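Local coordinates for mandelate racemase/muconate lactonizing enzyme family protein (Sulfitobacter sp. NAS-14.1, PDB 3T4W) that probably acts as an enolase-superfamily lyase, removing the alpha proton of a carboxylate substrate with the help of a bound divalent metal ion, at residues Q26-I31 with V48-D53; L367-I372 with E390-L395; I301-L306 with Q328-L333; N144-G149 with F378-T383; R97-S102 with T111-F116. All coordinates share one frame; numbering follows the deposited sequence.

Interaction 1: residues Q26-I31 with V48-D53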
# COMPACT_ATOMS: atom_id res chain seq x y z
N GLN A 26 -34.01 34.95 -16.44
CA GLN A 26 -34.33 36.23 -15.83
C GLN A 26 -35.12 36.12 -14.52
O GLN A 26 -34.77 36.75 -13.53
CB GLN A 26 -34.98 37.20 -16.84
CG GLN A 26 -36.49 37.31 -16.80
CD GLN A 26 -37.03 38.38 -17.75
OE1 GLN A 26 -36.26 39.07 -18.43
NE2 GLN A 26 -38.35 38.52 -17.81
N ASP A 27 -36.16 35.28 -14.52
CA ASP A 27 -37.03 35.18 -13.35
C ASP A 27 -36.82 33.92 -12.51
O ASP A 27 -36.42 32.86 -13.02
CB ASP A 27 -38.49 35.27 -13.77
CG ASP A 27 -38.84 36.62 -14.33
OD1 ASP A 27 -38.33 37.62 -13.77
OD2 ASP A 27 -39.62 36.68 -15.32
N LEU A 28 -37.09 34.05 -11.22
CA LEU A 28 -37.01 32.92 -10.31
C LEU A 28 -38.16 32.95 -9.33
O LEU A 28 -38.38 33.96 -8.65
CB LEU A 28 -35.69 32.93 -9.54
CG LEU A 28 -35.78 32.31 -8.15
CD1 LEU A 28 -35.64 30.80 -8.22
CD2 LEU A 28 -34.73 32.90 -7.22
N GLU A 29 -38.89 31.85 -9.25
CA GLU A 29 -39.89 31.65 -8.21
C GLU A 29 -39.56 30.41 -7.39
O GLU A 29 -39.21 29.36 -7.94
CB GLU A 29 -41.30 31.53 -8.79
CG GLU A 29 -42.03 32.86 -8.92
CD GLU A 29 -43.32 32.74 -9.70
OE1 GLU A 29 -44.07 31.76 -9.46
OE2 GLU A 29 -43.59 33.61 -10.56
N VAL A 30 -39.64 30.55 -6.07
CA VAL A 30 -39.44 29.42 -5.17
C VAL A 30 -40.79 29.01 -4.60
O VAL A 30 -41.57 29.85 -4.17
CB VAL A 30 -38.49 29.77 -4.01
CG1 VAL A 30 -38.54 28.71 -2.93
CG2 VAL A 30 -37.07 29.94 -4.52
N ILE A 31 -41.06 27.71 -4.60
CA ILE A 31 -42.32 27.24 -4.05
C ILE A 31 -42.09 26.04 -3.15
O ILE A 31 -41.60 25.01 -3.59
CB ILE A 31 -43.31 26.83 -5.15
CG1 ILE A 31 -43.62 28.01 -6.08
CG2 ILE A 31 -44.58 26.26 -4.54
CD1 ILE A 31 -44.38 27.60 -7.33
N VAL A 48 -38.24 25.04 -7.59
CA VAL A 48 -37.87 26.31 -8.18
C VAL A 48 -38.47 26.34 -9.58
O VAL A 48 -38.46 25.34 -10.30
CB VAL A 48 -36.34 26.50 -8.28
CG1 VAL A 48 -35.72 26.63 -6.89
CG2 VAL A 48 -35.68 25.36 -9.07
N LYS A 49 -39.02 27.48 -9.96
CA LYS A 49 -39.56 27.65 -11.29
C LYS A 49 -38.79 28.75 -11.97
O LYS A 49 -38.82 29.90 -11.52
CB LYS A 49 -41.05 28.00 -11.22
CG LYS A 49 -41.57 28.70 -12.46
CD LYS A 49 -43.00 29.14 -12.26
CE LYS A 49 -43.59 29.66 -13.55
NZ LYS A 49 -45.03 30.03 -13.40
N LEU A 50 -38.08 28.42 -13.04
CA LEU A 50 -37.32 29.43 -13.76
C LEU A 50 -37.98 29.81 -15.09
O LEU A 50 -38.63 28.99 -15.73
CB LEU A 50 -35.87 29.00 -13.96
CG LEU A 50 -35.05 28.91 -12.66
CD1 LEU A 50 -33.65 28.42 -12.95
CD2 LEU A 50 -35.00 30.24 -11.91
N THR A 51 -37.80 31.06 -15.47
CA THR A 51 -38.31 31.58 -16.73
C THR A 51 -37.22 32.41 -17.40
O THR A 51 -36.57 33.22 -16.75
CB THR A 51 -39.55 32.47 -16.51
OG1 THR A 51 -40.47 31.80 -15.63
CG2 THR A 51 -40.24 32.79 -17.84
N THR A 52 -37.01 32.19 -18.70
CA THR A 52 -36.04 32.96 -19.46
C THR A 52 -36.67 34.24 -19.99
O THR A 52 -37.87 34.46 -19.84
CB THR A 52 -35.53 32.18 -20.68
OG1 THR A 52 -36.59 32.08 -21.65
CG2 THR A 52 -35.06 30.79 -20.28
N ASP A 53 -35.86 35.08 -20.63
CA ASP A 53 -36.35 36.32 -21.21
C ASP A 53 -37.27 36.07 -22.39
O ASP A 53 -38.09 36.92 -22.74
CB ASP A 53 -35.19 37.26 -21.60
CG ASP A 53 -34.14 36.58 -22.48
OD1 ASP A 53 -34.28 35.38 -22.80
OD2 ASP A 53 -33.17 37.27 -22.86
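With CG anti to the carbonyl carbon (chi1 -67°) and the next torsion near 177°, L50 brings its CD2 methyl to 3.7 Å from L28 CB. CD1 of L28 rests against the same methyl, and the two leucines cross at a slant. On the other face of the sheet the CG of K49 is turned away from its own backbone N (chi1 157°) and the chain is fully extended, which lays it alongside E29 with both side chains pointing the same way; E29 OE1 comes within 4.0 Å of K49 CD. The charged ends themselves stay apart, E29 OE1 and K49 NZ being separated by 4.4 Å, and each finds its ion pair on helix 393-398: E29 with R397, K49 with E393. The strands form the first hairpin of the three-stranded antiparallel sheet in the N-terminal capping domain of this superfamily. L28, V30, V48 and L50 line the face that packs on helices 69-83 and 110-130. E29 and K49 make a hydrogen-bonded pair, with K49 N 2.8 Å from E29 O and E29 N 3.0 Å from K49 O. Farther along, Q26 and D27 both face T51 in a classic beta bulge: T51 O takes two bonds, from Q26 N and from D27 N, both in its carbonyl plane and both 3.1 Å long, while the return bond from T51 N to D27 O is weak.

Interaction 2: residues L367-I372 with E390-L395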
# COMPACT_ATOMS: atom_id res chain seq x y z
N LEU A 367 -49.25 16.15 -8.89
CA LEU A 367 -48.41 17.33 -8.93
C LEU A 367 -47.78 17.50 -10.31
O LEU A 367 -47.31 18.57 -10.67
CB LEU A 367 -47.33 17.25 -7.85
CG LEU A 367 -46.50 18.52 -7.72
CD1 LEU A 367 -47.42 19.70 -7.41
CD2 LEU A 367 -45.43 18.35 -6.65
N ILE A 368 -47.76 16.42 -11.08
CA ILE A 368 -47.27 16.48 -12.44
C ILE A 368 -48.31 15.92 -13.41
O ILE A 368 -47.97 15.32 -14.44
CB ILE A 368 -45.91 15.77 -12.60
CG1 ILE A 368 -46.04 14.28 -12.25
CG2 ILE A 368 -44.86 16.43 -11.72
CD1 ILE A 368 -44.83 13.46 -12.66
N LYS A 369 -49.58 16.12 -13.07
CA LYS A 369 -50.71 15.63 -13.86
C LYS A 369 -50.45 14.27 -14.51
O LYS A 369 -50.82 14.04 -15.67
CB LYS A 369 -51.11 16.65 -14.93
CG LYS A 369 -51.47 18.01 -14.40
CD LYS A 369 -52.03 18.88 -15.51
CE LYS A 369 -52.29 20.30 -15.06
NZ LYS A 369 -51.00 20.98 -14.74
N SER A 370 -49.80 13.37 -13.78
CA SER A 370 -49.57 12.01 -14.25
C SER A 370 -48.75 11.90 -15.54
O SER A 370 -48.86 10.90 -16.25
CB SER A 370 -50.91 11.28 -14.42
OG SER A 370 -51.72 11.46 -13.28
N THR A 371 -47.94 12.91 -15.85
CA THR A 371 -47.20 12.92 -17.11
C THR A 371 -46.10 11.86 -17.17
O THR A 371 -45.77 11.36 -18.25
CB THR A 371 -46.60 14.30 -17.42
OG1 THR A 371 -45.84 14.76 -16.30
CG2 THR A 371 -47.72 15.30 -17.73
N ILE A 372 -45.53 11.53 -16.02
CA ILE A 372 -44.60 10.42 -15.93
C ILE A 372 -45.12 9.45 -14.88
O ILE A 372 -45.53 9.86 -13.80
CB ILE A 372 -43.20 10.89 -15.56
CG1 ILE A 372 -42.70 11.94 -16.56
CG2 ILE A 372 -42.25 9.72 -15.52
CD1 ILE A 372 -41.23 12.26 -16.42
N GLU A 390 -46.04 18.18 -16.86
CA GLU A 390 -46.97 19.27 -16.64
C GLU A 390 -47.05 19.50 -15.14
O GLU A 390 -47.80 18.82 -14.44
CB GLU A 390 -48.36 18.92 -17.17
CG GLU A 390 -48.59 19.19 -18.65
CD GLU A 390 -50.08 19.20 -18.99
OE1 GLU A 390 -50.55 18.22 -19.62
OE2 GLU A 390 -50.78 20.17 -18.62
N VAL A 391 -46.26 20.45 -14.64
CA VAL A 391 -46.32 20.77 -13.22
C VAL A 391 -47.62 21.52 -12.90
O VAL A 391 -48.02 22.43 -13.64
CB VAL A 391 -45.10 21.61 -12.78
CG1 VAL A 391 -45.04 21.71 -11.27
CG2 VAL A 391 -43.82 20.98 -13.30
N ASP A 392 -48.28 21.12 -11.83
CA ASP A 392 -49.52 21.78 -11.42
C ASP A 392 -49.22 22.81 -10.35
O ASP A 392 -49.36 22.54 -9.15
CB ASP A 392 -50.55 20.77 -10.93
CG ASP A 392 -51.90 21.39 -10.64
OD1 ASP A 392 -51.98 22.63 -10.47
OD2 ASP A 392 -52.90 20.64 -10.58
N GLU A 393 -48.82 24.00 -10.78
CA GLU A 393 -48.42 25.04 -9.85
C GLU A 393 -49.51 25.41 -8.84
O GLU A 393 -49.23 25.55 -7.65
CB GLU A 393 -47.99 26.29 -10.60
CG GLU A 393 -47.61 27.43 -9.68
CD GLU A 393 -46.96 28.56 -10.42
OE1 GLU A 393 -46.69 28.40 -11.63
OE2 GLU A 393 -46.73 29.62 -9.80
N ALA A 394 -50.74 25.57 -9.32
CA ALA A 394 -51.83 25.94 -8.44
C ALA A 394 -52.00 24.91 -7.31
O ALA A 394 -52.29 25.27 -6.17
CB ALA A 394 -53.13 26.12 -9.23
N LEU A 395 -51.79 23.64 -7.64
CA LEU A 395 -51.91 22.57 -6.64
C LEU A 395 -50.81 22.63 -5.57
O LEU A 395 -51.08 22.41 -4.39
CB LEU A 395 -51.93 21.20 -7.32
CG LEU A 395 -51.89 19.98 -6.40
CD1 LEU A 395 -53.06 19.98 -5.44
CD2 LEU A 395 -51.87 18.70 -7.23
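The carbonyl oxygen of I368, whose CA makes a CA-H...O contact with E390 O, is gripped twice within its own turn: T371 N lies 2.8 Å from I368 O, and T371 OG1 donates to it from 2.9 Å in the carbonyl plane. A chi1 of 53° folds this hydroxyl back over the type I' turn from I368 to T371, where it also receives a weak bond from E390 N, and leaves CG2 of T371 against E390 CB at 3.7 Å. A valine at T371 would lack the hydroxyl, so that I368 O would probably keep just one of these two donors and E390 N would lose its weak link to the turn. K369, with positive phi, is the C-prime residue of a Schellman motif closing helix 362-367. Its aliphatic chain crosses E390 at about a right angle, K369 CD lying 3.6 Å from E390 OE2, and a bend at chi4 (67°) brings NZ near D392; the salt bridge from K369 NZ to E390 OE2 is long. D392, the N-cap of helix 393-398, donates from N to L367 O at 3.0 Å, from above the carbonyl plane, and its OD1 accepts the capping bond from L395 N at 3.0 Å, met from above the carboxylate plane. Around this junction, L367 and I368 rest on P337 of helix 337-349, L395 on F363 of helix 362-367, and V391 on W59 of strand 57-62.

Interaction 3: residues I301-L306 with Q328-L333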
# COMPACT_ATOMS: atom_id res chain seq x y z
N ILE A 301 -22.27 0.75 -5.38
CA ILE A 301 -23.49 1.29 -5.95
C ILE A 301 -23.68 2.73 -5.48
O ILE A 301 -23.73 2.99 -4.28
CB ILE A 301 -24.71 0.43 -5.57
CG1 ILE A 301 -24.56 -0.99 -6.15
CG2 ILE A 301 -26.01 1.08 -6.05
CD1 ILE A 301 -25.67 -1.95 -5.75
N LEU A 302 -23.78 3.66 -6.42
CA LEU A 302 -23.89 5.07 -6.06
C LEU A 302 -25.33 5.55 -6.12
O LEU A 302 -26.08 5.17 -7.01
CB LEU A 302 -23.01 5.95 -6.96
CG LEU A 302 -21.52 5.62 -7.01
CD1 LEU A 302 -20.77 6.69 -7.81
CD2 LEU A 302 -20.93 5.48 -5.61
N GLN A 303 -25.71 6.38 -5.15
CA GLN A 303 -27.08 6.84 -5.04
C GLN A 303 -27.15 8.35 -4.87
O GLN A 303 -27.50 8.84 -3.79
CB GLN A 303 -27.75 6.18 -3.84
CG GLN A 303 -27.74 4.67 -3.87
CD GLN A 303 -28.23 4.07 -2.57
OE1 GLN A 303 -27.82 4.48 -1.48
NE2 GLN A 303 -29.11 3.07 -2.68
N PRO A 304 -26.83 9.10 -5.93
CA PRO A 304 -26.88 10.56 -5.83
C PRO A 304 -28.32 11.06 -5.75
O PRO A 304 -29.21 10.50 -6.41
CB PRO A 304 -26.28 11.03 -7.17
CG PRO A 304 -26.00 9.78 -7.99
CD PRO A 304 -26.71 8.64 -7.33
N ALA A 305 -28.55 12.09 -4.94
CA ALA A 305 -29.79 12.84 -5.00
C ALA A 305 -29.57 14.04 -5.93
O ALA A 305 -28.84 14.98 -5.58
CB ALA A 305 -30.21 13.30 -3.62
N LEU A 306 -30.17 14.00 -7.12
CA LEU A 306 -29.91 15.03 -8.13
C LEU A 306 -30.16 16.45 -7.62
O LEU A 306 -29.46 17.39 -8.00
CB LEU A 306 -30.68 14.76 -9.43
CG LEU A 306 -29.90 13.94 -10.46
CD1 LEU A 306 -29.40 12.61 -9.87
CD2 LEU A 306 -30.71 13.70 -11.71
N GLN A 328 -22.45 1.03 -10.59
CA GLN A 328 -23.74 1.46 -11.12
C GLN A 328 -24.40 2.58 -10.33
O GLN A 328 -24.05 2.84 -9.19
CB GLN A 328 -24.67 0.26 -11.22
CG GLN A 328 -24.23 -0.74 -12.25
CD GLN A 328 -25.35 -1.66 -12.65
OE1 GLN A 328 -25.86 -2.43 -11.83
NE2 GLN A 328 -25.74 -1.61 -13.92
N ILE A 329 -25.37 3.24 -10.96
CA ILE A 329 -26.06 4.37 -10.36
C ILE A 329 -27.50 4.00 -10.05
O ILE A 329 -28.20 3.47 -10.91
CB ILE A 329 -26.08 5.59 -11.31
CG1 ILE A 329 -24.68 5.88 -11.85
CG2 ILE A 329 -26.65 6.81 -10.61
CD1 ILE A 329 -23.66 6.14 -10.76
N ALA A 330 -27.94 4.28 -8.83
CA ALA A 330 -29.33 4.12 -8.44
C ALA A 330 -29.80 5.42 -7.81
O ALA A 330 -29.65 5.61 -6.60
CB ALA A 330 -29.48 2.96 -7.45
N PRO A 331 -30.34 6.33 -8.63
CA PRO A 331 -30.77 7.67 -8.21
C PRO A 331 -31.65 7.65 -6.96
O PRO A 331 -32.61 6.90 -6.89
CB PRO A 331 -31.56 8.18 -9.41
CG PRO A 331 -30.93 7.49 -10.57
CD PRO A 331 -30.52 6.13 -10.08
N HIS A 332 -31.31 8.49 -5.99
CA HIS A 332 -32.07 8.58 -4.75
C HIS A 332 -33.37 9.34 -4.98
O HIS A 332 -33.44 10.26 -5.80
CB HIS A 332 -31.24 9.29 -3.69
CG HIS A 332 -31.97 9.53 -2.40
ND1 HIS A 332 -32.36 10.79 -1.99
CD2 HIS A 332 -32.36 8.68 -1.43
CE1 HIS A 332 -32.97 10.70 -0.83
NE2 HIS A 332 -32.99 9.43 -0.46
N LEU A 333 -34.40 8.96 -4.25
CA LEU A 333 -35.61 9.74 -4.23
C LEU A 333 -36.27 9.67 -2.87
O LEU A 333 -36.79 8.62 -2.47
CB LEU A 333 -36.62 9.32 -5.30
CG LEU A 333 -37.83 10.26 -5.27
CD1 LEU A 333 -37.48 11.61 -5.86
CD2 LEU A 333 -39.03 9.66 -5.99
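I329 reaches the 301-306 segment with both of its branches. CG1 is anti to the carbonyl carbon (chi1 -50°), and a second bend (chi2 -58°) brings CD1 to 3.9 Å from L302 CB; the CG2 methyl meets P304 CD at 3.8 Å, the proline ring crossing the isoleucine at about a right angle. I301 CG2, on the face away from L302, touches A330 CB, and both residues pack on W254. CB and CG of Q303 pass the carbonyl oxygen of A330 (CG to A330 O 3.5 Å), and the chain, extended beyond CG, carries its amide nitrogen to E256. The imidazole of H332, swung anti to its backbone N (chi1 176°), passes beside A305, with ND1 3.7 Å from A305 CB. Beneath these side chains the backbones are pinned in parallel register: L302 N to Q328 O at 2.9 Å and A330 N to L302 O at 2.8 Å, both nearly straight. Past the strands H332 N still bonds P304 O, at 2.9 Å and from above its carbonyl plane, and the H332 ring meets that of Y63 of the N-terminal domain. Two neighbouring parallel strands with helix 312-323 between them, packed on L302 and I329, make a beta-alpha-beta crossover of the superfamily's barrel. In this family the active site generally lies at the C-terminal ends of such strands, beneath the capping domain.

Interaction 4: residues N144-G149 with F378-T383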
# COMPACT_ATOMS: atom_id res chain seq x y z
N ASN A 144 -31.48 3.74 -22.70
CA ASN A 144 -32.43 2.82 -22.10
C ASN A 144 -33.87 3.16 -22.45
O ASN A 144 -34.34 4.27 -22.20
CB ASN A 144 -32.24 2.80 -20.58
CG ASN A 144 -30.82 2.45 -20.17
OD1 ASN A 144 -30.35 1.33 -20.39
ND2 ASN A 144 -30.12 3.41 -19.59
N GLU A 145 -34.58 2.21 -23.05
CA GLU A 145 -35.97 2.45 -23.39
C GLU A 145 -36.82 2.49 -22.12
O GLU A 145 -37.73 3.30 -22.00
CB GLU A 145 -36.48 1.40 -24.38
CG GLU A 145 -35.58 1.27 -25.61
CD GLU A 145 -36.29 0.67 -26.81
OE1 GLU A 145 -35.59 0.24 -27.75
OE2 GLU A 145 -37.54 0.63 -26.81
N ARG A 146 -36.49 1.61 -21.18
CA ARG A 146 -37.20 1.56 -19.91
C ARG A 146 -36.20 1.55 -18.76
O ARG A 146 -35.02 1.22 -18.95
CB ARG A 146 -38.07 0.30 -19.83
CG ARG A 146 -39.29 0.35 -20.70
CD ARG A 146 -39.74 -1.05 -21.09
NE ARG A 146 -40.51 -1.72 -20.05
CZ ARG A 146 -40.04 -2.68 -19.27
NH1 ARG A 146 -40.82 -3.24 -18.35
NH2 ARG A 146 -38.78 -3.09 -19.41
N VAL A 147 -36.67 1.90 -17.58
CA VAL A 147 -35.82 1.91 -16.41
C VAL A 147 -36.46 1.12 -15.27
O VAL A 147 -37.64 1.28 -14.96
CB VAL A 147 -35.52 3.35 -15.95
CG1 VAL A 147 -34.78 3.35 -14.61
CG2 VAL A 147 -34.73 4.09 -17.02
N ARG A 148 -35.66 0.23 -14.69
CA ARG A 148 -36.07 -0.58 -13.57
C ARG A 148 -36.36 0.33 -12.38
O ARG A 148 -35.60 1.25 -12.08
CB ARG A 148 -34.95 -1.57 -13.22
CG ARG A 148 -35.38 -2.77 -12.42
CD ARG A 148 -34.18 -3.67 -12.14
NE ARG A 148 -34.45 -4.59 -11.05
CZ ARG A 148 -33.54 -5.37 -10.47
NH1 ARG A 148 -32.27 -5.33 -10.87
NH2 ARG A 148 -33.89 -6.17 -9.48
N GLY A 149 -37.48 0.08 -11.71
CA GLY A 149 -37.85 0.87 -10.56
C GLY A 149 -37.85 0.05 -9.28
O GLY A 149 -37.87 -1.18 -9.31
N PHE A 378 -41.75 -0.59 -14.01
CA PHE A 378 -40.77 0.08 -14.87
C PHE A 378 -41.22 1.46 -15.31
O PHE A 378 -42.40 1.79 -15.26
CB PHE A 378 -40.45 -0.78 -16.09
CG PHE A 378 -39.58 -1.96 -15.78
CD1 PHE A 378 -38.22 -1.93 -16.06
CD2 PHE A 378 -40.12 -3.11 -15.21
CE1 PHE A 378 -37.41 -3.03 -15.77
CE2 PHE A 378 -39.32 -4.21 -14.92
CZ PHE A 378 -37.95 -4.16 -15.20
N ILE A 379 -40.26 2.28 -15.73
CA ILE A 379 -40.57 3.61 -16.22
C ILE A 379 -40.08 3.77 -17.65
O ILE A 379 -38.91 3.55 -17.95
CB ILE A 379 -39.96 4.71 -15.33
CG1 ILE A 379 -40.31 4.48 -13.86
CG2 ILE A 379 -40.47 6.07 -15.77
CD1 ILE A 379 -39.31 3.59 -13.11
N THR A 380 -40.99 4.15 -18.54
CA THR A 380 -40.67 4.33 -19.95
C THR A 380 -40.07 5.72 -20.18
O THR A 380 -40.52 6.70 -19.58
CB THR A 380 -41.93 4.16 -20.82
OG1 THR A 380 -42.51 2.88 -20.57
CG2 THR A 380 -41.58 4.28 -22.29
N ALA A 381 -39.05 5.79 -21.03
CA ALA A 381 -38.38 7.06 -21.30
C ALA A 381 -39.38 8.09 -21.77
O ALA A 381 -40.06 7.88 -22.78
CB ALA A 381 -37.28 6.87 -22.34
N PRO A 382 -39.49 9.21 -21.05
CA PRO A 382 -40.51 10.20 -21.42
C PRO A 382 -40.30 10.66 -22.85
O PRO A 382 -39.20 10.50 -23.39
CB PRO A 382 -40.26 11.34 -20.43
CG PRO A 382 -39.57 10.70 -19.27
CD PRO A 382 -38.72 9.62 -19.87
N THR A 383 -41.34 11.22 -23.46
CA THR A 383 -41.32 11.57 -24.88
C THR A 383 -41.40 13.07 -25.13
O THR A 383 -40.81 13.58 -26.09
CB THR A 383 -42.45 10.86 -25.61
OG1 THR A 383 -42.02 9.55 -25.98
CG2 THR A 383 -42.85 11.63 -26.84
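V147 and I379 form the hydrogen-bonded pair at the heart of a short antiparallel ladder, which attaches strand 378-380 to strand 146-152, a member of the barrel sheet that also pairs in parallel with 185-188 and 356-358. V147 N donates to I379 O at 2.8 Å with a bent N-H...O angle of 142°, and I379 N returns a bond to V147 O at 2.9 Å, in the carbonyl plane. Beyond the strand end, A381 N is satisfied by E145 O at 3.0 Å. Side-chain donors look to other partners: R148 NH2 forms a salt bridge with D226 and NE a hydrogen bond with T184, Y417 of a second subunit adding a cation-pi contact, and N144 ND2 gives its hydrogens to the carbonyls of A347 and I350. The guanidinium of R146 lies on the face of F378. Its chain bends at chi3 (81°) and lays the group nearly flat on the ring, R146 CZ being 4.0 Å from the ring centroid in a cation-pi stack with planes 24° apart; NH1 sits over the ring toward the rim. The same ring leans on R148, whose CB is 3.8 Å from F378 CE1. An alanine in place of F378 would strip away this surface, and the guanidinium of R146 would probably be set free to turn while the CB and CG of R148 lost their cover. On the opposite face of the ladder, I379 CD1 rests 4.0 Å from G149 CA.

Interaction 5: residues R97-S102 with T111-F116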
# COMPACT_ATOMS: atom_id res chain seq x y z
N ARG A 97 -19.29 26.01 -12.03
CA ARG A 97 -18.01 26.51 -11.54
C ARG A 97 -18.17 27.75 -10.65
O ARG A 97 -17.49 27.87 -9.64
CB ARG A 97 -17.04 26.78 -12.69
CG ARG A 97 -16.41 25.53 -13.30
CD ARG A 97 -16.03 24.50 -12.24
NE ARG A 97 -14.86 24.87 -11.45
CZ ARG A 97 -14.25 24.07 -10.57
NH1 ARG A 97 -14.70 22.84 -10.37
NH2 ARG A 97 -13.20 24.50 -9.89
N ARG A 98 -19.05 28.67 -11.05
CA ARG A 98 -19.31 29.89 -10.28
C ARG A 98 -19.88 29.57 -8.89
O ARG A 98 -19.42 30.11 -7.89
CB ARG A 98 -20.31 30.79 -11.00
CG ARG A 98 -19.77 31.52 -12.22
CD ARG A 98 -20.92 32.22 -12.92
NE ARG A 98 -20.50 32.98 -14.09
CZ ARG A 98 -21.34 33.42 -15.03
NH1 ARG A 98 -22.63 33.17 -14.94
NH2 ARG A 98 -20.87 34.11 -16.07
N ALA A 99 -20.90 28.72 -8.86
CA ALA A 99 -21.55 28.35 -7.61
C ALA A 99 -20.62 27.55 -6.69
O ALA A 99 -20.49 27.86 -5.51
CB ALA A 99 -22.84 27.58 -7.89
N TYR A 100 -19.99 26.52 -7.26
CA TYR A 100 -19.03 25.68 -6.56
C TYR A 100 -17.92 26.51 -5.92
O TYR A 100 -17.42 26.17 -4.84
CB TYR A 100 -18.40 24.69 -7.55
CG TYR A 100 -17.54 23.62 -6.93
CD1 TYR A 100 -18.11 22.61 -6.15
CD2 TYR A 100 -16.16 23.59 -7.14
CE1 TYR A 100 -17.33 21.62 -5.59
CE2 TYR A 100 -15.37 22.59 -6.58
CZ TYR A 100 -15.97 21.61 -5.80
OH TYR A 100 -15.19 20.62 -5.24
N SER A 101 -17.55 27.60 -6.58
CA SER A 101 -16.43 28.42 -6.13
C SER A 101 -16.85 29.60 -5.27
O SER A 101 -16.00 30.29 -4.71
CB SER A 101 -15.63 28.93 -7.32
OG SER A 101 -15.14 27.85 -8.08
N SER A 102 -18.16 29.82 -5.18
CA SER A 102 -18.71 31.03 -4.56
C SER A 102 -18.05 31.44 -3.24
O SER A 102 -17.99 30.65 -2.29
CB SER A 102 -20.22 30.88 -4.36
OG SER A 102 -20.82 32.12 -4.05
N THR A 111 -25.17 23.02 1.38
CA THR A 111 -26.36 23.88 1.31
C THR A 111 -26.45 24.69 0.01
O THR A 111 -27.50 24.72 -0.64
CB THR A 111 -26.49 24.82 2.55
OG1 THR A 111 -27.16 24.13 3.60
CG2 THR A 111 -27.30 26.06 2.20
N VAL A 112 -25.35 25.34 -0.39
CA VAL A 112 -25.34 26.09 -1.64
C VAL A 112 -25.60 25.14 -2.80
O VAL A 112 -26.44 25.40 -3.67
CB VAL A 112 -24.01 26.84 -1.85
CG1 VAL A 112 -23.93 27.39 -3.25
CG2 VAL A 112 -23.87 27.96 -0.85
N MET A 113 -24.89 24.02 -2.81
CA MET A 113 -25.02 23.06 -3.88
C MET A 113 -26.42 22.46 -3.95
O MET A 113 -26.89 22.08 -5.02
CB MET A 113 -23.95 21.98 -3.75
CG MET A 113 -23.43 21.52 -5.09
SD MET A 113 -22.30 22.66 -5.95
CE MET A 113 -22.71 24.29 -5.34
N GLY A 114 -27.10 22.39 -2.81
CA GLY A 114 -28.47 21.94 -2.81
C GLY A 114 -29.32 22.95 -3.55
O GLY A 114 -30.23 22.59 -4.30
N ALA A 115 -29.02 24.23 -3.35
CA ALA A 115 -29.76 25.29 -4.02
C ALA A 115 -29.46 25.25 -5.51
O ALA A 115 -30.38 25.31 -6.32
CB ALA A 115 -29.40 26.66 -3.43
N PHE A 116 -28.19 25.14 -5.86
CA PHE A 116 -27.80 25.14 -7.26
C PHE A 116 -28.38 23.97 -8.03
O PHE A 116 -28.75 24.11 -9.20
CB PHE A 116 -26.29 25.15 -7.44
CG PHE A 116 -25.86 25.00 -8.87
CD1 PHE A 116 -25.85 26.08 -9.72
CD2 PHE A 116 -25.47 23.76 -9.36
CE1 PHE A 116 -25.46 25.94 -11.04
CE2 PHE A 116 -25.09 23.62 -10.69
CZ PHE A 116 -25.08 24.71 -11.53
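A99 sets its methyl against the ring of F116, obliquely, with A99 CB 3.8 Å from F116 CD1. The same methyl meets the terminal CE of M113 at 4.2 Å, so one small residue takes two larger ones from the facing helix. M113 gets there by a chain that bends at chi2 (74°) and again at chi3, which turns CE toward the backbone of A99 and Y100 and leaves the sulfur at the edge of the tyrosine ring, near its plane, with M113 SD 4.2 Å from Y100 CD1. V112 completes the seam, its CG1 lying 4.1 Å from the carbonyl oxygen of A99. The two segments run nearly antiparallel, their axes 9.8 Å apart at an angle of 157°, and belong to successive helices, 92-101 and 110-130, of the N-terminal domain. Y100 OH is hydrogen-bonded to D262 of a third subunit, and the tyrosine ring meets Y96. No hydrogen bond crosses between the segments: the packing is of methyls, thioether and rings, so the contact rests on apolar packing, while polar groups such as Y100 OH and the R98 guanidinium pair outside it, the latter with E87 of the same chain and E412 of a third subunit.

Interactions 3 and 4 hold strands of the same barrel sheet, one parallel and one antiparallel, their centres about 16 Å apart; both touch a second subunit. Interaction 3 is wholly buried near the chain's centre, whereas interaction 4 is buried at its ladder but carries an exposed arginine on F378. Interaction 5, also buried, joins helices rather than strands, has no hydrogen bond between its segments, and lies against a third subunit and touches a fourth. Interactions 1 and 2 are partly exposed and mix ladder or capping bonds with charge. They meet directly, K49 NZ lying 2.9 Å from E393 OE1, a salt bridge tying the capping sheet to helix 393-398. Interaction 2 also packs on interaction 4, through I372 against P382 and I379.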